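Local coordinates for metallo-beta-lactamase family protein (Staphylococcus aureus, PDB 3R2U) that probably acts as an iron-dependent hydrolase or dioxygenase of the metallo-beta-lactamase superfamily that also carries a rhodanese-like domain, at residues I81-K95 with F270-Y284. Sequence-based numbering, arbitrary orientation. Where two conformers were deposited one is given.
Sequences IHADFASGIRDVAIK and FAQMKKINQFGMNLY
Asn277, on helix 270-279, meets the loop 81-88 with every part of its side chain, a worked example of how one buried amide can fix the course of a polypeptide that has no regular structure of its own. Asn277 CB packs 3.9 Å from Ile81 CG2 in one conformer of Ile81. With CG turned anti to the carbonyl carbon (chi1 -70°), the amide is carried in among the loop's peptide groups. Asn277 ND2 spends both hydrogens in the amide plane. One goes from Asn277 ND2 to His82 O at 2.7 Å, approached from above that carbonyl's plane. The other joins Asn277 ND2 to Phe85 O at 2.8 Å, within its carbonyl plane. Asn277 OD1 accepts from Ser87 N at 2.8 Å, nearly straight at 173°. The backbone carbonyl of Asn277 is held too, for in one of its two conformers Arg90 brings NH1 and NH2 end-on to this single oxygen. Alongside, Met273 bends until SD and CE rest against Phe85 and Ala86, and Asp84 CB sits off-centre over a face of the Phe270 ring. Farther on, Asp91 OD2 uses its syn lone pair for Tyr284 N (2.8 Å), and Lys95 NZ reaches Tyr284 O as well as Thr288 of the second subunit. The loop directly follows His80, an iron ligand, and the side chain of His82, hydrogen-bonded through NE2 to Asp54, comes within about 4 Å of the iron. Three nearly straight bonds, satisfying both ends of the buried amide, therefore tie the backbone beside the iron site to a helix remote in sequence, and probably restrict its movement.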
# COMPACT_ATOMS: atom_id res chain seq x y z
N ILE A 81 -1.37 25.30 -24.02
CA ILE A 81 -1.71 25.84 -22.71
C ILE A 81 -3.01 25.14 -22.28
O ILE A 81 -4.08 25.39 -22.82
CB ILE A 81 -1.90 27.39 -22.75
CG1 ILE A 81 -0.63 28.07 -23.31
CG2 ILE A 81 -2.23 27.91 -21.38
CD1 ILE A 81 -0.70 29.61 -23.37
N HIS A 82 -2.90 24.23 -21.31
CA HIS A 82 -4.03 23.41 -20.89
C HIS A 82 -5.07 24.13 -20.08
O HIS A 82 -4.77 25.03 -19.31
CB HIS A 82 -3.53 22.19 -20.13
CG HIS A 82 -2.66 21.31 -20.96
ND1 HIS A 82 -3.16 20.57 -22.00
CD2 HIS A 82 -1.33 21.08 -20.92
CE1 HIS A 82 -2.17 19.89 -22.56
NE2 HIS A 82 -1.05 20.19 -21.93
N ALA A 83 -6.32 23.72 -20.29
CA ALA A 83 -7.47 24.29 -19.60
C ALA A 83 -8.07 23.31 -18.61
O ALA A 83 -8.96 23.69 -17.85
CB ALA A 83 -8.54 24.68 -20.63
N ASP A 84 -7.58 22.09 -18.58
CA ASP A 84 -8.23 21.05 -17.78
C ASP A 84 -7.37 20.28 -16.79
O ASP A 84 -7.84 19.32 -16.19
CB ASP A 84 -9.03 20.12 -18.71
CG ASP A 84 -8.26 19.77 -19.95
OD1 ASP A 84 -7.03 19.94 -19.96
OD2 ASP A 84 -8.89 19.32 -20.92
N PHE A 85 -6.13 20.72 -16.61
CA PHE A 85 -5.27 20.18 -15.54
C PHE A 85 -4.10 21.13 -15.42
O PHE A 85 -3.89 21.95 -16.30
CB PHE A 85 -4.81 18.73 -15.76
CG PHE A 85 -3.78 18.58 -16.83
CD1 PHE A 85 -4.15 18.56 -18.17
CD2 PHE A 85 -2.43 18.49 -16.51
CE1 PHE A 85 -3.20 18.44 -19.17
CE2 PHE A 85 -1.47 18.36 -17.51
CZ PHE A 85 -1.85 18.33 -18.84
N ALA A 86 -3.37 21.02 -14.32
CA ALA A 86 -2.25 21.89 -14.05
C ALA A 86 -0.99 21.27 -14.61
O ALA A 86 -0.65 20.15 -14.28
CB ALA A 86 -2.13 22.13 -12.55
N SER A 87 -0.31 22.02 -15.48
CA SER A 87 0.91 21.53 -16.10
C SER A 87 2.07 21.36 -15.13
O SER A 87 2.33 22.23 -14.30
CB SER A 87 1.37 22.54 -17.15
OG SER A 87 2.67 22.21 -17.64
N GLY A 88 2.79 20.25 -15.28
CA GLY A 88 4.01 20.04 -14.50
C GLY A 88 5.27 20.48 -15.26
O GLY A 88 6.38 20.25 -14.79
N ILE A 89 5.12 21.17 -16.39
CA ILE A 89 6.29 21.48 -17.23
C ILE A 89 7.33 22.37 -16.54
O ILE A 89 8.53 22.14 -16.70
CB ILE A 89 5.91 22.04 -18.64
CG1 ILE A 89 7.08 21.89 -19.63
CG2 ILE A 89 5.50 23.50 -18.56
CD1 ILE A 89 7.03 20.69 -20.46
N ARG A 90 6.88 23.38 -15.80
CA ARG A 90 7.81 24.23 -15.08
C ARG A 90 8.49 23.43 -13.95
O ARG A 90 9.66 23.63 -13.67
CB ARG A 90 7.09 25.46 -14.52
CG ARG A 90 6.62 26.46 -15.61
CD ARG A 90 5.90 27.63 -14.96
NE ARG A 90 5.33 28.56 -15.93
CZ ARG A 90 4.19 28.36 -16.59
NH1 ARG A 90 3.75 29.28 -17.44
NH2 ARG A 90 3.49 27.24 -16.43
N ASP A 91 7.74 22.52 -13.32
CA ASP A 91 8.30 21.67 -12.26
C ASP A 91 9.42 20.80 -12.85
O ASP A 91 10.44 20.56 -12.19
CB ASP A 91 7.23 20.76 -11.62
CG ASP A 91 6.30 21.51 -10.66
OD1 ASP A 91 5.68 22.54 -11.06
OD2 ASP A 91 6.18 21.03 -9.49
N VAL A 92 9.21 20.32 -14.08
CA VAL A 92 10.23 19.49 -14.74
C VAL A 92 11.54 20.28 -14.93
O VAL A 92 12.62 19.79 -14.60
CB VAL A 92 9.75 18.95 -16.09
CG1 VAL A 92 10.93 18.33 -16.87
CG2 VAL A 92 8.65 17.95 -15.87
N ALA A 93 11.43 21.49 -15.45
CA ALA A 93 12.58 22.35 -15.70
C ALA A 93 13.30 22.69 -14.40
O ALA A 93 14.53 22.64 -14.32
CB ALA A 93 12.10 23.66 -16.40
N ILE A 94 12.53 23.02 -13.37
CA ILE A 94 13.11 23.42 -12.08
C ILE A 94 13.62 22.25 -11.21
O ILE A 94 14.74 22.30 -10.71
CB ILE A 94 12.12 24.28 -11.27
CG1 ILE A 94 11.83 25.59 -12.03
CG2 ILE A 94 12.68 24.57 -9.86
CD1 ILE A 94 10.71 26.43 -11.41
N LYS A 95 12.84 21.19 -11.08
CA LYS A 95 13.25 20.09 -10.18
C LYS A 95 14.22 19.15 -10.82
O LYS A 95 15.10 18.63 -10.14
CB LYS A 95 12.03 19.29 -9.68
CG LYS A 95 11.07 20.07 -8.78
CD LYS A 95 9.99 19.16 -8.23
CE LYS A 95 9.02 19.85 -7.29
NZ LYS A 95 8.04 18.84 -6.76
N PHE A 270 -11.96 25.46 -15.66
CA PHE A 270 -11.21 25.58 -16.93
C PHE A 270 -10.55 26.96 -17.08
O PHE A 270 -9.36 27.04 -17.39
CB PHE A 270 -12.09 25.24 -18.14
CG PHE A 270 -12.22 23.75 -18.43
CD1 PHE A 270 -12.17 22.81 -17.41
CD2 PHE A 270 -12.45 23.31 -19.73
CE1 PHE A 270 -12.32 21.44 -17.68
CE2 PHE A 270 -12.60 21.94 -20.01
CZ PHE A 270 -12.54 21.01 -18.98
N ALA A 271 -11.31 28.03 -16.84
CA ALA A 271 -10.78 29.38 -16.98
C ALA A 271 -9.58 29.60 -16.07
O ALA A 271 -8.60 30.24 -16.44
CB ALA A 271 -11.85 30.41 -16.70
N GLN A 272 -9.64 29.03 -14.87
CA GLN A 272 -8.56 29.22 -13.90
C GLN A 272 -7.34 28.43 -14.30
O GLN A 272 -6.23 28.88 -14.08
CB GLN A 272 -9.03 28.77 -12.51
CG GLN A 272 -7.99 28.94 -11.36
CD GLN A 272 -7.74 30.39 -11.00
OE1 GLN A 272 -8.45 31.29 -11.44
NE2 GLN A 272 -6.73 30.62 -10.19
N MET A 273 -7.54 27.24 -14.87
CA MET A 273 -6.42 26.37 -15.26
C MET A 273 -5.59 27.01 -16.34
O MET A 273 -4.37 26.88 -16.35
CB MET A 273 -6.92 25.02 -15.80
CG MET A 273 -7.64 24.18 -14.82
SD MET A 273 -6.59 23.08 -13.89
CE MET A 273 -5.26 24.11 -13.37
N LYS A 274 -6.26 27.66 -17.26
CA LYS A 274 -5.60 28.32 -18.38
C LYS A 274 -4.63 29.40 -17.87
O LYS A 274 -3.53 29.59 -18.41
CB LYS A 274 -6.65 28.95 -19.27
CG LYS A 274 -6.26 29.12 -20.71
CD LYS A 274 -6.67 27.89 -21.53
CE LYS A 274 -6.50 28.12 -23.02
NZ LYS A 274 -5.14 27.84 -23.53
N LYS A 275 -5.07 30.13 -16.85
CA LYS A 275 -4.25 31.20 -16.24
C LYS A 275 -3.09 30.60 -15.47
O LYS A 275 -1.97 31.06 -15.58
CB LYS A 275 -5.11 32.02 -15.29
CG LYS A 275 -6.34 32.65 -15.94
CD LYS A 275 -7.49 32.73 -14.90
CE LYS A 275 -7.63 34.05 -14.20
NZ LYS A 275 -8.49 34.95 -15.04
N ILE A 276 -3.36 29.57 -14.66
CA ILE A 276 -2.29 28.87 -13.93
C ILE A 276 -1.22 28.33 -14.88
O ILE A 276 -0.02 28.39 -14.60
CB ILE A 276 -2.87 27.72 -13.09
CG1 ILE A 276 -3.60 28.32 -11.88
CG2 ILE A 276 -1.80 26.74 -12.65
CD1 ILE A 276 -4.33 27.30 -11.03
N ASN A 277 -1.67 27.79 -16.01
CA ASN A 277 -0.76 27.26 -17.00
C ASN A 277 -0.02 28.31 -17.80
O ASN A 277 1.13 28.12 -18.18
CB ASN A 277 -1.50 26.26 -17.89
CG ASN A 277 -1.82 25.00 -17.13
OD1 ASN A 277 -1.07 24.63 -16.23
ND2 ASN A 277 -2.96 24.37 -17.43
N GLN A 278 -0.68 29.44 -18.06
CA GLN A 278 -0.04 30.49 -18.78
C GLN A 278 0.99 31.22 -17.89
O GLN A 278 2.03 31.59 -18.39
CB GLN A 278 -1.08 31.51 -19.32
CG GLN A 278 -0.42 32.62 -20.11
CD GLN A 278 -1.36 33.67 -20.64
OE1 GLN A 278 -2.51 33.76 -20.22
NE2 GLN A 278 -0.87 34.48 -21.56
N PHE A 279 0.66 31.43 -16.61
CA PHE A 279 1.51 32.20 -15.67
C PHE A 279 2.35 31.41 -14.66
O PHE A 279 3.29 31.96 -14.06
CB PHE A 279 0.66 33.22 -14.93
CG PHE A 279 0.17 34.30 -15.81
CD1 PHE A 279 0.98 35.38 -16.08
CD2 PHE A 279 -1.06 34.21 -16.44
CE1 PHE A 279 0.55 36.40 -16.95
CE2 PHE A 279 -1.50 35.23 -17.30
CZ PHE A 279 -0.69 36.31 -17.56
N GLY A 280 2.03 30.13 -14.51
CA GLY A 280 2.69 29.24 -13.57
C GLY A 280 2.13 29.34 -12.18
O GLY A 280 1.44 30.30 -11.85
N MET A 281 2.40 28.33 -11.36
CA MET A 281 2.03 28.36 -9.96
C MET A 281 3.18 27.76 -9.16
O MET A 281 4.18 27.34 -9.74
CB MET A 281 0.74 27.59 -9.71
CG MET A 281 0.86 26.05 -9.93
SD MET A 281 -0.66 25.20 -9.49
CE MET A 281 -0.79 25.64 -7.76
N ASN A 282 3.03 27.70 -7.84
CA ASN A 282 4.06 27.15 -6.97
C ASN A 282 4.42 25.71 -7.35
O ASN A 282 3.59 24.97 -7.89
CB ASN A 282 3.57 27.17 -5.52
CG ASN A 282 3.48 28.56 -4.94
OD1 ASN A 282 4.02 29.50 -5.49
ND2 ASN A 282 2.78 28.70 -3.83
N LEU A 283 5.65 25.32 -7.04
CA LEU A 283 6.07 23.96 -7.28
C LEU A 283 5.13 23.02 -6.55
O LEU A 283 4.63 23.31 -5.48
CB LEU A 283 7.50 23.73 -6.80
CG LEU A 283 8.63 24.39 -7.60
CD1 LEU A 283 9.96 24.31 -6.80
CD2 LEU A 283 8.78 23.73 -8.99
N TYR A 284 4.90 21.87 -7.15
CA TYR A 284 4.12 20.85 -6.49
C TYR A 284 4.87 20.27 -5.28
O TYR A 284 6.06 19.92 -5.37
CB TYR A 284 3.83 19.68 -7.45
CG TYR A 284 3.41 18.46 -6.72
CD1 TYR A 284 2.13 18.38 -6.16
CD2 TYR A 284 4.27 17.40 -6.54
CE1 TYR A 284 1.74 17.27 -5.45
CE2 TYR A 284 3.89 16.28 -5.84
CZ TYR A 284 2.64 16.22 -5.30
OH TYR A 284 2.29 15.12 -4.62
O HOH W 1 1.30 25.28 -14.06
O HOH W 2 3.35 23.41 -10.16
O HOH W 3 6.00 25.48 -11.00